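Local coordinates for protein thioesterase (Streptomyces sp. WAC02707, PDB 6VAP) that probably hydrolyses acyl thioesters as the type II thioesterase of the borrelidin biosynthetic cluster, most likely clearing stalled acyl groups from polyketide synthase carrier domains, at residues A[96-101]-A[230-235]; A[28-33]-A[54-59]; A[128-133]-A[215-220]; A[92-97]-A[119-124]. One frame throughout, in Å; residues are numbered along the deposited sequence.

Interaction 1: A[96-101]-A[230-235]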
loop_
_atom_site.group_PDB
_atom_site.type_symbol
_atom_site.label_atom_id
_atom_site.label_comp_id
_atom_site.label_asym_id
_atom_site.label_seq_id
_atom_site.Cartn_x
_atom_site.Cartn_y
_atom_site.Cartn_z
ATOM N N GLY A 96 0.477 3.032 0.107
ATOM C CA GLY A 96 0.515 1.680 0.657
ATOM C C GLY A 96 0.944 1.685 2.112
ATOM O O GLY A 96 1.881 2.401 2.473
ATOM N N HIS A 97 0.317 0.867 2.944
ATOM C CA HIS A 97 0.728 0.673 4.322
ATOM C C HIS A 97 1.355 -0.706 4.468
ATOM O O HIS A 97 0.805 -1.696 3.987
ATOM C CB HIS A 97 -0.475 0.831 5.240
ATOM C CG HIS A 97 -0.140 0.676 6.685
ATOM N ND1 HIS A 97 0.728 1.517 7.349
ATOM C CD2 HIS A 97 -0.551 -0.241 7.590
ATOM C CE1 HIS A 97 0.823 1.132 8.611
ATOM N NE2 HIS A 97 0.068 0.061 8.779
ATOM N N SER A 98 2.514 -0.758 5.121
ATOM C CA SER A 98 3.222 -1.991 5.447
ATOM C C SER A 98 3.469 -2.765 4.168
ATOM O O SER A 98 4.092 -2.244 3.248
ATOM C CB SER A 98 2.469 -2.796 6.499
ATOM O OG SER A 98 3.339 -3.710 7.152
ATOM N N MET A 99 2.985 -3.990 4.072
ATOM C CA MET A 99 3.197 -4.740 2.841
ATOM C C MET A 99 2.660 -3.979 1.628
ATOM O O MET A 99 3.270 -4.000 0.552
ATOM C CB MET A 99 2.543 -6.111 2.943
ATOM C CG MET A 99 2.766 -7.006 1.742
ATOM S SD MET A 99 1.321 -7.175 0.663
ATOM C CE MET A 99 0.246 -8.077 1.720
ATOM N N GLY A 100 1.530 -3.288 1.783
ATOM C CA GLY A 100 1.018 -2.462 0.706
ATOM C C GLY A 100 2.016 -1.442 0.195
ATOM O O GLY A 100 1.929 -1.022 -0.965
ATOM N N ALA A 101 2.933 -0.984 1.056
ATOM C CA ALA A 101 3.932 -0.009 0.611
ATOM C C ALA A 101 4.899 -0.628 -0.399
ATOM O O ALA A 101 5.289 0.006 -1.386
ATOM C CB ALA A 101 4.699 0.554 1.826
ATOM N N GLY A 230 3.735 6.648 17.591
ATOM C CA GLY A 230 3.032 5.388 17.596
ATOM C C GLY A 230 3.871 4.314 16.928
ATOM O O GLY A 230 5.040 4.517 16.568
ATOM N N GLY A 231 3.240 3.156 16.778
ATOM C CA GLY A 231 3.882 1.972 16.244
ATOM C C GLY A 231 3.448 1.668 14.836
ATOM O O GLY A 231 3.150 2.588 14.084
ATOM N N HIS A 232 3.418 0.381 14.484
ATOM C CA HIS A 232 3.226 -0.045 13.103
ATOM C C HIS A 232 1.898 0.433 12.535
ATOM O O HIS A 232 1.787 0.641 11.327
ATOM C CB HIS A 232 3.288 -1.569 13.009
ATOM C CG HIS A 232 3.525 -2.075 11.621
ATOM N ND1 HIS A 232 4.712 -1.877 10.943
ATOM C CD2 HIS A 232 2.725 -2.779 10.788
ATOM C CE1 HIS A 232 4.637 -2.455 9.757
ATOM N NE2 HIS A 232 3.439 -3.002 9.636
ATOM N N PHE A 233 0.873 0.558 13.373
ATOM C CA PHE A 233 -0.419 1.115 12.978
ATOM C C PHE A 233 -0.693 2.487 13.597
ATOM O O PHE A 233 -1.819 2.805 14.028
ATOM C CB PHE A 233 -1.517 0.121 13.302
ATOM C CG PHE A 233 -1.572 -1.026 12.303
ATOM C CD1 PHE A 233 -0.724 -2.100 12.425
ATOM C CD2 PHE A 233 -2.443 -0.991 11.240
ATOM C CE1 PHE A 233 -0.768 -3.158 11.513
ATOM C CE2 PHE A 233 -2.507 -2.028 10.320
ATOM C CZ PHE A 233 -1.660 -3.127 10.473
ATOM N N TYR A 234 0.377 3.295 13.673
ATOM C CA TYR A 234 0.225 4.706 14.015
ATOM C C TYR A 234 -0.900 5.367 13.223
ATOM O O TYR A 234 -1.572 6.265 13.722
ATOM C CB TYR A 234 1.542 5.444 13.755
ATOM C CG TYR A 234 1.722 5.666 12.267
ATOM C CD1 TYR A 234 2.176 4.653 11.454
ATOM C CD2 TYR A 234 1.379 6.883 11.674
ATOM C CE1 TYR A 234 2.299 4.844 10.068
ATOM C CE2 TYR A 234 1.480 7.068 10.312
ATOM C CZ TYR A 234 1.930 6.045 9.521
ATOM O OH TYR A 234 2.037 6.246 8.192
ATOM N N LEU A 235 -1.120 4.964 11.989
ATOM C CA LEU A 235 -1.983 5.744 11.113
ATOM C C LEU A 235 -3.437 5.740 11.560
ATOM O O LEU A 235 -4.212 6.609 11.141
ATOM C CB LEU A 235 -1.864 5.193 9.676
ATOM C CG LEU A 235 -2.609 3.908 9.328
ATOM C CD1 LEU A 235 -2.407 3.649 7.793
ATOM C CD2 LEU A 235 -2.120 2.715 10.077
#
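With chi1 at -159°, the hydroxyl of Ser98 lies anti to its own backbone N, and His232 likewise carries its ring anti to N (chi1 -162°); the two side chains therefore converge although their CA atoms stand 7.9 Å apart. Ser98 OG reaches His232 NE2 at 2.6 Å in a short hydrogen bond, arriving at the ring edge in the imidazole plane. On its far side His232 ND1 is bonded to Asp204 OD2, which fixes the rotation of the ring and completes a chain Ser98, His232, Asp204.

His97 packs next to this pair. Its CE1 meets His232 O at 2.9 Å, in the plane of the ring, while its edge points at the face of Phe233, with His97 NE2 3.7 Å from Phe233 CE2 and the planes at 67°. Leu235 CD2 sits over one face of His97, 3.9 Å from the ring centroid, in a CH-pi contact. The ring is also held at ND1 by Ser124 OG.

Ser98 occupies the strained turn between strand 92-97 and helix 99-113, with a positive phi, in a Gly-His-Ser-Met-Gly sequence that matches the nucleophile elbow of alpha/beta hydrolases. The short Ser98–His232 bond, backed by Asp204, is consistent with a charge relay in which Ser98 is the probable nucleophile and His232 the general base.

Interaction 2: A[28-33]-A[54-59]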
loop_
_atom_site.group_PDB
_atom_site.type_symbol
_atom_site.label_atom_id
_atom_site.label_comp_id
_atom_site.label_asym_id
_atom_site.label_seq_id
_atom_site.Cartn_x
_atom_site.Cartn_y
_atom_site.Cartn_z
ATOM N N ILE A 28 -4.547 5.407 -5.543
ATOM C CA ILE A 28 -4.642 3.955 -5.494
ATOM C C ILE A 28 -4.080 3.526 -4.165
ATOM O O ILE A 28 -2.928 3.838 -3.871
ATOM C CB ILE A 28 -3.864 3.307 -6.646
ATOM C CG1 ILE A 28 -4.365 3.871 -8.000
ATOM C CG2 ILE A 28 -4.027 1.781 -6.624
ATOM C CD1 ILE A 28 -3.330 3.746 -9.081
ATOM N N CYS A 29 -4.859 2.805 -3.370
ATOM C CA CYS A 29 -4.526 2.462 -1.989
ATOM C C CYS A 29 -4.341 0.959 -1.848
ATOM O O CYS A 29 -5.248 0.191 -2.182
ATOM C CB CYS A 29 -5.654 2.931 -1.054
ATOM S SG CYS A 29 -5.826 4.721 -1.095
ATOM N N LEU A 30 -3.196 0.560 -1.304
ATOM C CA LEU A 30 -2.792 -0.818 -1.176
ATOM C C LEU A 30 -2.846 -1.200 0.292
ATOM O O LEU A 30 -2.103 -0.636 1.108
ATOM C CB LEU A 30 -1.378 -1.023 -1.730
ATOM C CG LEU A 30 -1.168 -0.917 -3.261
ATOM C CD1 LEU A 30 -2.185 -1.664 -4.048
ATOM C CD2 LEU A 30 -1.193 0.604 -3.678
ATOM N N PRO A 31 -3.694 -2.136 0.676
ATOM C CA PRO A 31 -3.761 -2.525 2.079
ATOM C C PRO A 31 -2.532 -3.287 2.535
ATOM O O PRO A 31 -1.810 -3.892 1.737
ATOM C CB PRO A 31 -4.989 -3.423 2.127
ATOM C CG PRO A 31 -5.783 -3.056 0.963
ATOM C CD PRO A 31 -4.810 -2.688 -0.098
ATOM N N HIS A 32 -2.353 -3.303 3.860
ATOM C CA HIS A 32 -1.324 -4.109 4.518
ATOM C C HIS A 32 -1.648 -5.599 4.457
ATOM O O HIS A 32 -2.721 -6.009 4.020
ATOM C CB HIS A 32 -1.190 -3.714 5.988
ATOM C CG HIS A 32 -2.509 -3.649 6.701
ATOM N ND1 HIS A 32 -3.448 -2.656 6.475
ATOM C CD2 HIS A 32 -3.076 -4.520 7.566
ATOM C CE1 HIS A 32 -4.508 -2.890 7.228
ATOM N NE2 HIS A 32 -4.321 -4.031 7.871
ATOM N N ALA A 33 -0.718 -6.419 4.956
ATOM C CA ALA A 33 -0.972 -7.854 5.081
ATOM C C ALA A 33 -2.162 -8.124 5.993
ATOM O O ALA A 33 -2.295 -7.539 7.057
ATOM C CB ALA A 33 0.263 -8.569 5.637
ATOM N N LEU A 54 -9.193 4.732 -4.989
ATOM C CA LEU A 54 -9.344 3.369 -5.474
ATOM C C LEU A 54 -8.656 2.454 -4.476
ATOM O O LEU A 54 -7.452 2.593 -4.225
ATOM C CB LEU A 54 -8.737 3.201 -6.860
ATOM C CG LEU A 54 -9.338 4.093 -7.943
ATOM C CD1 LEU A 54 -8.650 3.803 -9.284
ATOM C CD2 LEU A 54 -10.831 3.863 -8.073
ATOM N N ALA A 55 -9.405 1.506 -3.927
ATOM C CA ALA A 55 -8.892 0.621 -2.895
ATOM C C ALA A 55 -8.785 -0.783 -3.478
ATOM O O ALA A 55 -9.719 -1.275 -4.124
ATOM C CB ALA A 55 -9.781 0.665 -1.656
ATOM N N VAL A 56 -7.652 -1.419 -3.270
ATOM C CA VAL A 56 -7.387 -2.706 -3.898
ATOM C C VAL A 56 -7.809 -3.824 -2.956
ATOM O O VAL A 56 -7.464 -3.831 -1.774
ATOM C CB VAL A 56 -5.901 -2.820 -4.286
ATOM C CG1 VAL A 56 -5.597 -4.145 -4.925
ATOM C CG2 VAL A 56 -5.539 -1.653 -5.242
ATOM N N GLN A 57 -8.522 -4.785 -3.497
ATOM C CA GLN A 57 -8.914 -6.001 -2.800
ATOM C C GLN A 57 -8.072 -7.148 -3.322
ATOM O O GLN A 57 -8.275 -7.598 -4.446
ATOM C CB GLN A 57 -10.401 -6.275 -3.028
ATOM C CG GLN A 57 -10.941 -7.487 -2.292
ATOM C CD GLN A 57 -11.391 -7.152 -0.876
ATOM O OE1 GLN A 57 -10.638 -6.617 -0.105
ATOM N NE2 GLN A 57 -12.612 -7.512 -0.532
ATOM N N TYR A 58 -7.191 -7.679 -2.496
ATOM C CA TYR A 58 -6.389 -8.819 -2.917
ATOM C C TYR A 58 -7.221 -10.105 -2.885
ATOM O O TYR A 58 -8.192 -10.213 -2.132
ATOM C CB TYR A 58 -5.174 -8.995 -2.021
ATOM C CG TYR A 58 -4.386 -7.745 -1.723
ATOM C CD1 TYR A 58 -4.014 -6.871 -2.734
ATOM C CD2 TYR A 58 -4.002 -7.444 -0.420
ATOM C CE1 TYR A 58 -3.271 -5.742 -2.455
ATOM C CE2 TYR A 58 -3.247 -6.364 -0.141
ATOM C CZ TYR A 58 -2.881 -5.490 -1.155
ATOM O OH TYR A 58 -2.129 -4.372 -0.811
ATOM N N PRO A 59 -6.875 -11.087 -3.711
ATOM C CA PRO A 59 -7.566 -12.381 -3.648
ATOM C C PRO A 59 -7.476 -12.987 -2.257
ATOM O O PRO A 59 -6.489 -12.804 -1.533
ATOM C CB PRO A 59 -6.816 -13.245 -4.664
ATOM C CG PRO A 59 -6.169 -12.256 -5.613
ATOM C CD PRO A 59 -5.831 -11.047 -4.749
#
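Strands 28-30 and 54-56 run parallel, their axes 4.7 Å apart at closest and their directions 26° from each other, with Cys29 straddled by two backbone bonds: Cys29 N to Leu54 O at 2.7 Å and Val56 N to Cys29 O at 3.1 Å. On the face that carries Ile28 and Leu54, the CG2 branches of Ile28 and Val56 pack at 4.0 Å. Val56 holds that branch anti to its carbonyl carbon, which also sets it against Leu30, with Leu30 CD1 to Val56 CG2 3.6 Å. Helix 73-87 packs on this face through Leu84 and Leu80.

Past the strand ends a side chain takes over from the backbone ladder. Tyr58 OH donates to Pro31 O at 2.6 Å, approaching in the carbonyl plane on a lone pair with a C=O...O angle of 130°. The Pro31 ring and the phenol lie alongside each other and point opposite ways, with Pro31 CD 3.6 Å from Tyr58 CZ. Tyr58 thus meets Pro31 through a polar and an apolar contact; the next residue, His32, sets its ring edge-to-face with Phe233.

With helix 41-47 as the connection, the pair forms a beta-alpha-beta unit in the central sheet of the alpha/beta hydrolase fold.

Interaction 3: A[128-133]-A[215-220]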
loop_
_atom_site.group_PDB
_atom_site.type_symbol
_atom_site.label_atom_id
_atom_site.label_comp_id
_atom_site.label_asym_id
_atom_site.label_seq_id
_atom_site.Cartn_x
_atom_site.Cartn_y
_atom_site.Cartn_z
ATOM N N ALA A 128 12.557 0.603 3.326
ATOM C CA ALA A 128 12.868 0.712 1.898
ATOM C C ALA A 128 13.018 -0.659 1.239
ATOM O O ALA A 128 13.479 -1.604 1.873
ATOM C CB ALA A 128 14.135 1.538 1.727
ATOM N N PRO A 129 12.656 -0.791 -0.028
ATOM C CA PRO A 129 12.835 -2.094 -0.690
ATOM C C PRO A 129 14.262 -2.602 -0.628
ATOM O O PRO A 129 14.473 -3.816 -0.484
ATOM C CB PRO A 129 12.413 -1.818 -2.139
ATOM C CG PRO A 129 11.453 -0.665 -2.032
ATOM C CD PRO A 129 11.925 0.173 -0.868
ATOM N N SER A 130 15.249 -1.702 -0.697
ATOM C CA SER A 130 16.651 -2.068 -0.540
ATOM C C SER A 130 17.033 -2.403 0.903
ATOM O O SER A 130 18.166 -2.834 1.155
ATOM C CB SER A 130 17.525 -0.928 -1.059
ATOM O OG SER A 130 17.401 0.255 -0.243
ATOM N N ARG A 131 16.137 -2.208 1.861
ATOM C CA ARG A 131 16.411 -2.556 3.249
ATOM C C ARG A 131 15.432 -3.597 3.786
ATOM O O ARG A 131 15.290 -3.750 5.001
ATOM C CB ARG A 131 16.394 -1.295 4.115
ATOM C CG ARG A 131 17.530 -0.330 3.848
ATOM C CD ARG A 131 18.894 -0.972 4.077
ATOM N NE ARG A 131 18.945 -1.728 5.323
ATOM C CZ ARG A 131 19.305 -1.225 6.498
ATOM N NH1 ARG A 131 19.671 0.045 6.592
ATOM N NH2 ARG A 131 19.302 -2.003 7.575
ATOM N N GLN A 132 14.781 -4.336 2.896
ATOM C CA GLN A 132 13.952 -5.467 3.291
ATOM C C GLN A 132 14.672 -6.353 4.305
ATOM O O GLN A 132 15.803 -6.797 4.072
ATOM C CB GLN A 132 13.585 -6.298 2.039
ATOM C CG GLN A 132 13.012 -7.661 2.296
ATOM C CD GLN A 132 11.554 -7.587 2.713
ATOM O OE1 GLN A 132 10.937 -6.531 2.615
ATOM N NE2 GLN A 132 10.993 -8.709 3.154
ATOM N N ARG A 133 13.985 -6.657 5.407
ATOM C CA ARG A 133 14.520 -7.539 6.438
ATOM C C ARG A 133 14.377 -8.990 5.995
ATOM O O ARG A 133 13.267 -9.466 5.743
ATOM C CB ARG A 133 13.785 -7.324 7.760
ATOM C CG ARG A 133 13.906 -5.932 8.322
ATOM C CD ARG A 133 13.564 -5.897 9.806
ATOM N NE ARG A 133 13.652 -4.542 10.348
ATOM C CZ ARG A 133 13.274 -4.207 11.560
ATOM N NH1 ARG A 133 12.822 -5.134 12.390
ATOM N NH2 ARG A 133 13.358 -2.952 11.916
ATOM N N TRP A 215 14.138 5.024 1.847
ATOM C CA TRP A 215 13.269 5.208 0.692
ATOM C C TRP A 215 13.775 6.328 -0.197
ATOM O O TRP A 215 13.506 6.319 -1.396
ATOM C CB TRP A 215 11.848 5.490 1.134
ATOM C CG TRP A 215 11.033 4.280 1.480
ATOM C CD1 TRP A 215 10.781 3.792 2.773
ATOM C CD2 TRP A 215 10.295 3.434 0.600
ATOM N NE1 TRP A 215 9.936 2.707 2.725
ATOM C CE2 TRP A 215 9.646 2.448 1.409
ATOM C CE3 TRP A 215 10.172 3.352 -0.786
ATOM C CZ2 TRP A 215 8.858 1.431 0.854
ATOM C CZ3 TRP A 215 9.385 2.378 -1.319
ATOM C CH2 TRP A 215 8.738 1.421 -0.516
ATOM N N SER A 216 14.503 7.289 0.360
ATOM C CA SER A 216 15.056 8.372 -0.441
ATOM C C SER A 216 15.988 7.872 -1.538
ATOM O O SER A 216 16.233 8.598 -2.511
ATOM C CB SER A 216 15.829 9.342 0.473
ATOM O OG SER A 216 17.036 8.768 0.954
ATOM N N GLU A 217 16.542 6.674 -1.386
ATOM C CA GLU A 217 17.503 6.144 -2.338
ATOM C C GLU A 217 16.840 5.500 -3.542
ATOM O O GLU A 217 17.553 5.000 -4.420
ATOM C CB GLU A 217 18.416 5.132 -1.640
ATOM C CG GLU A 217 19.346 5.752 -0.593
ATOM C CD GLU A 217 19.887 4.730 0.389
ATOM O OE1 GLU A 217 20.000 3.548 0.012
ATOM O OE2 GLU A 217 20.192 5.100 1.544
ATOM N N HIS A 218 15.509 5.504 -3.601
ATOM C CA HIS A 218 14.775 4.832 -4.660
ATOM C C HIS A 218 14.057 5.776 -5.612
ATOM O O HIS A 218 13.328 5.317 -6.501
ATOM C CB HIS A 218 13.768 3.869 -4.052
ATOM C CG HIS A 218 14.397 2.703 -3.355
ATOM N ND1 HIS A 218 14.656 1.513 -3.994
ATOM C CD2 HIS A 218 14.864 2.546 -2.093
ATOM C CE1 HIS A 218 15.205 0.662 -3.152
ATOM N NE2 HIS A 218 15.368 1.271 -1.995
ATOM N N THR A 219 14.284 7.072 -5.490
ATOM C CA THR A 219 13.726 8.025 -6.427
ATOM C C THR A 219 14.719 9.162 -6.599
ATOM O O THR A 219 15.399 9.544 -5.640
ATOM C CB THR A 219 12.383 8.590 -5.953
ATOM O OG1 THR A 219 11.859 9.457 -6.975
ATOM C CG2 THR A 219 12.562 9.440 -4.704
ATOM N N ASP A 220 14.792 9.696 -7.821
ATOM C CA ASP A 220 15.510 10.933 -8.108
ATOM C C ASP A 220 14.666 12.183 -7.857
ATOM O O ASP A 220 15.192 13.297 -7.895
ATOM C CB ASP A 220 15.996 10.928 -9.559
ATOM C CG ASP A 220 17.218 10.053 -9.756
ATOM O OD1 ASP A 220 18.201 10.221 -8.996
ATOM O OD2 ASP A 220 17.203 9.197 -10.675
HETATM O O HOH W 1 19.366 1.038 0.964
#
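Ser130 OG meets His218 NE2 at 2.9 Å in a hydrogen bond. The hydroxyl stands between the backbone N and the carbonyl carbon of its own residue (chi1 67°), which turns it to the edge of the imidazole, near the ring plane. A water that donates to Glu217 OE1 at 2.8 Å also lies next to Ser130 OG, but too close to be trusted, so the link to Glu217 is doubtful; Glu217 OE1 itself remains 4.2 Å from Ser130 OG.

Beyond this polar group the contact is one of aliphatic carbons laid on aromatic faces. Pro129 CD lies 3.4 Å from the centroid of the six-membered ring of Trp215, only 14° off the normal, and the same carbon is 3.9 Å from the centroid of the His218 ring; Pro129 CD thus sits in the corner formed by the two aromatic faces. Ala128 CA sits over the five-membered ring of Trp215 at 3.6 Å from its centroid, on the face that also receives the proline. Trp215 NE1 is bonded to Arg126 O, which helps to fix the indole, and Tyr186 meets the His218 ring edge-to-face.

Two 3-10 turns are joined here, in the loops following strand 120-124 and helix 209-213: proline-aromatic CH-pi packing at the periphery of the alpha/beta hydrolase domain.

Interaction 4: A[92-97]-A[119-124]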
loop_
_atom_site.group_PDB
_atom_site.type_symbol
_atom_site.label_atom_id
_atom_site.label_comp_id
_atom_site.label_asym_id
_atom_site.label_seq_id
_atom_site.Cartn_x
_atom_site.Cartn_y
_atom_site.Cartn_z
ATOM N N VAL A 92 -2.176 10.645 -10.904
ATOM C CA VAL A 92 -2.416 9.462 -10.087
ATOM C C VAL A 92 -1.322 9.350 -9.031
ATOM O O VAL A 92 -0.140 9.586 -9.305
ATOM C CB VAL A 92 -2.481 8.186 -10.952
ATOM C CG1 VAL A 92 -1.188 8.013 -11.739
ATOM C CG2 VAL A 92 -2.765 6.960 -10.109
ATOM N N ALA A 93 -1.725 8.977 -7.821
ATOM C CA ALA A 93 -0.802 8.749 -6.724
ATOM C C ALA A 93 -1.104 7.391 -6.103
ATOM O O ALA A 93 -2.218 6.865 -6.216
ATOM C CB ALA A 93 -0.890 9.845 -5.665
ATOM N N LEU A 94 -0.088 6.813 -5.459
ATOM C CA LEU A 94 -0.208 5.524 -4.789
ATOM C C LEU A 94 0.051 5.672 -3.294
ATOM O O LEU A 94 0.946 6.414 -2.880
ATOM C CB LEU A 94 0.760 4.523 -5.378
ATOM C CG LEU A 94 0.947 4.547 -6.909
ATOM C CD1 LEU A 94 2.014 3.609 -7.327
ATOM C CD2 LEU A 94 -0.369 4.219 -7.597
ATOM N N PHE A 95 -0.723 4.949 -2.484
ATOM C CA PHE A 95 -0.551 4.902 -1.040
ATOM C C PHE A 95 -0.569 3.447 -0.608
ATOM O O PHE A 95 -1.511 2.710 -0.924
ATOM C CB PHE A 95 -1.643 5.694 -0.312
ATOM C CG PHE A 95 -1.507 5.661 1.173
ATOM C CD1 PHE A 95 -2.002 4.613 1.900
ATOM C CD2 PHE A 95 -0.893 6.718 1.851
ATOM C CE1 PHE A 95 -1.842 4.590 3.310
ATOM C CE2 PHE A 95 -0.747 6.702 3.202
ATOM C CZ PHE A 95 -1.201 5.610 3.934
ATOM N N GLY A 96 0.477 3.032 0.107
ATOM C CA GLY A 96 0.515 1.680 0.657
ATOM C C GLY A 96 0.944 1.685 2.112
ATOM O O GLY A 96 1.881 2.401 2.473
ATOM N N HIS A 97 0.317 0.867 2.944
ATOM C CA HIS A 97 0.728 0.673 4.322
ATOM C C HIS A 97 1.355 -0.706 4.468
ATOM O O HIS A 97 0.805 -1.696 3.987
ATOM C CB HIS A 97 -0.475 0.831 5.240
ATOM C CG HIS A 97 -0.140 0.676 6.685
ATOM N ND1 HIS A 97 0.728 1.517 7.349
ATOM C CD2 HIS A 97 -0.551 -0.241 7.590
ATOM C CE1 HIS A 97 0.823 1.132 8.611
ATOM N NE2 HIS A 97 0.068 0.061 8.779
ATOM N N GLU A 119 2.141 11.266 -9.411
ATOM C CA GLU A 119 2.229 12.490 -8.617
ATOM C C GLU A 119 3.005 12.256 -7.327
ATOM O O GLU A 119 3.803 13.102 -6.904
ATOM C CB GLU A 119 0.824 13.003 -8.307
ATOM C CG GLU A 119 -0.005 13.297 -9.533
ATOM C CD GLU A 119 0.688 14.250 -10.501
ATOM O OE1 GLU A 119 1.156 15.319 -10.051
ATOM O OE2 GLU A 119 0.750 13.927 -11.710
ATOM N N ALA A 120 2.743 11.142 -6.663
ATOM C CA ALA A 120 3.492 10.810 -5.470
ATOM C C ALA A 120 3.392 9.314 -5.227
ATOM O O ALA A 120 2.426 8.668 -5.654
ATOM C CB ALA A 120 2.966 11.590 -4.267
ATOM N N LEU A 121 4.411 8.775 -4.537
ATOM C CA LEU A 121 4.360 7.443 -3.943
ATOM C C LEU A 121 4.420 7.653 -2.427
ATOM O O LEU A 121 5.440 8.125 -1.903
ATOM C CB LEU A 121 5.506 6.580 -4.446
ATOM C CG LEU A 121 5.679 5.278 -3.700
ATOM C CD1 LEU A 121 4.387 4.443 -3.782
ATOM C CD2 LEU A 121 6.891 4.499 -4.214
ATOM N N LEU A 122 3.313 7.364 -1.713
ATOM C CA LEU A 122 3.237 7.472 -0.255
ATOM C C LEU A 122 3.367 6.070 0.336
ATOM O O LEU A 122 2.621 5.151 -0.029
ATOM C CB LEU A 122 1.935 8.132 0.190
ATOM C CG LEU A 122 1.814 9.588 -0.235
ATOM C CD1 LEU A 122 0.651 9.790 -1.225
ATOM C CD2 LEU A 122 1.601 10.449 0.985
ATOM N N VAL A 123 4.354 5.889 1.202
ATOM C CA VAL A 123 4.679 4.582 1.759
ATOM C C VAL A 123 4.731 4.693 3.274
ATOM O O VAL A 123 5.408 5.562 3.823
ATOM C CB VAL A 123 6.014 4.051 1.224
ATOM C CG1 VAL A 123 5.819 3.558 -0.240
ATOM C CG2 VAL A 123 7.020 5.131 1.254
ATOM N N SER A 124 3.982 3.840 3.946
ATOM C CA SER A 124 3.769 3.938 5.376
ATOM C C SER A 124 4.255 2.656 6.020
ATOM O O SER A 124 3.889 1.576 5.561
ATOM C CB SER A 124 2.264 4.131 5.663
ATOM O OG SER A 124 1.948 3.750 6.974
HETATM O O HOH W 2 0.139 11.114 -12.510
#
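Phe95 and Leu122 make the apolar centre, crossing at about a right angle with Phe95 CD2 3.6 Å from Leu122 CB. Phe95 carries its ring anti to the backbone N (chi1 180°), which extends it along the face it shares with Leu122, and Phe95 CZ comes to 4.1 Å from Ser124 CB. Helix 239-250 meets this face, touching Phe95 with Ile242 and Ile246. On the other face Leu94 CB packs against Leu121 CD1 at 4.0 Å, beside Ala108 and Ala104 of helix 99-113.

That helix links the two strands in a beta-alpha-beta unit of the alpha/beta hydrolase sheet. The strands are parallel, with only 8° between their directions, and their ladder includes Leu122 N to Leu94 O at 2.8 Å and Gly96 N to Leu122 O at 3.0 Å.

Both ends of the ladder turn polar. At the start, Glu119 N donates to Val92 O, and a water bridges Val92 N and Glu119 OE2, although the glutamate is poorly ordered. At the C-terminal end Ser124 OG meets His97 ND1 at 2.6 Å, near the plane of the imidazole and at its edge. Tyr234 OH also bonds Ser124 OG, so this buried hydroxyl is gripped by two side chains.

Overall arrangement
From the N terminus, interaction 2 comes first, closing a short loop through helix 41-47. Interactions 1 and 4 then start from strand 92-97. Interaction 4 closes early, across helix 99-113, whereas interaction 1 spans on to 230-235, tying the strand-helix turn to the loop before helix 239-250; interaction 3, joining two peripheral loops at 128-133 and 215-220, opens and closes within that span. Strand 92-97 lies between strands 26-30 and 120-124, so interactions 2 and 4 are adjacent in one sheet, joined by a probable backbone hydrogen bond from Leu30 N to Phe95 O, 2.8 Å. Interaction 1 sits at the strand ends and touches all three others. Interaction 3 meets interaction 4 through Trp215 and Val123.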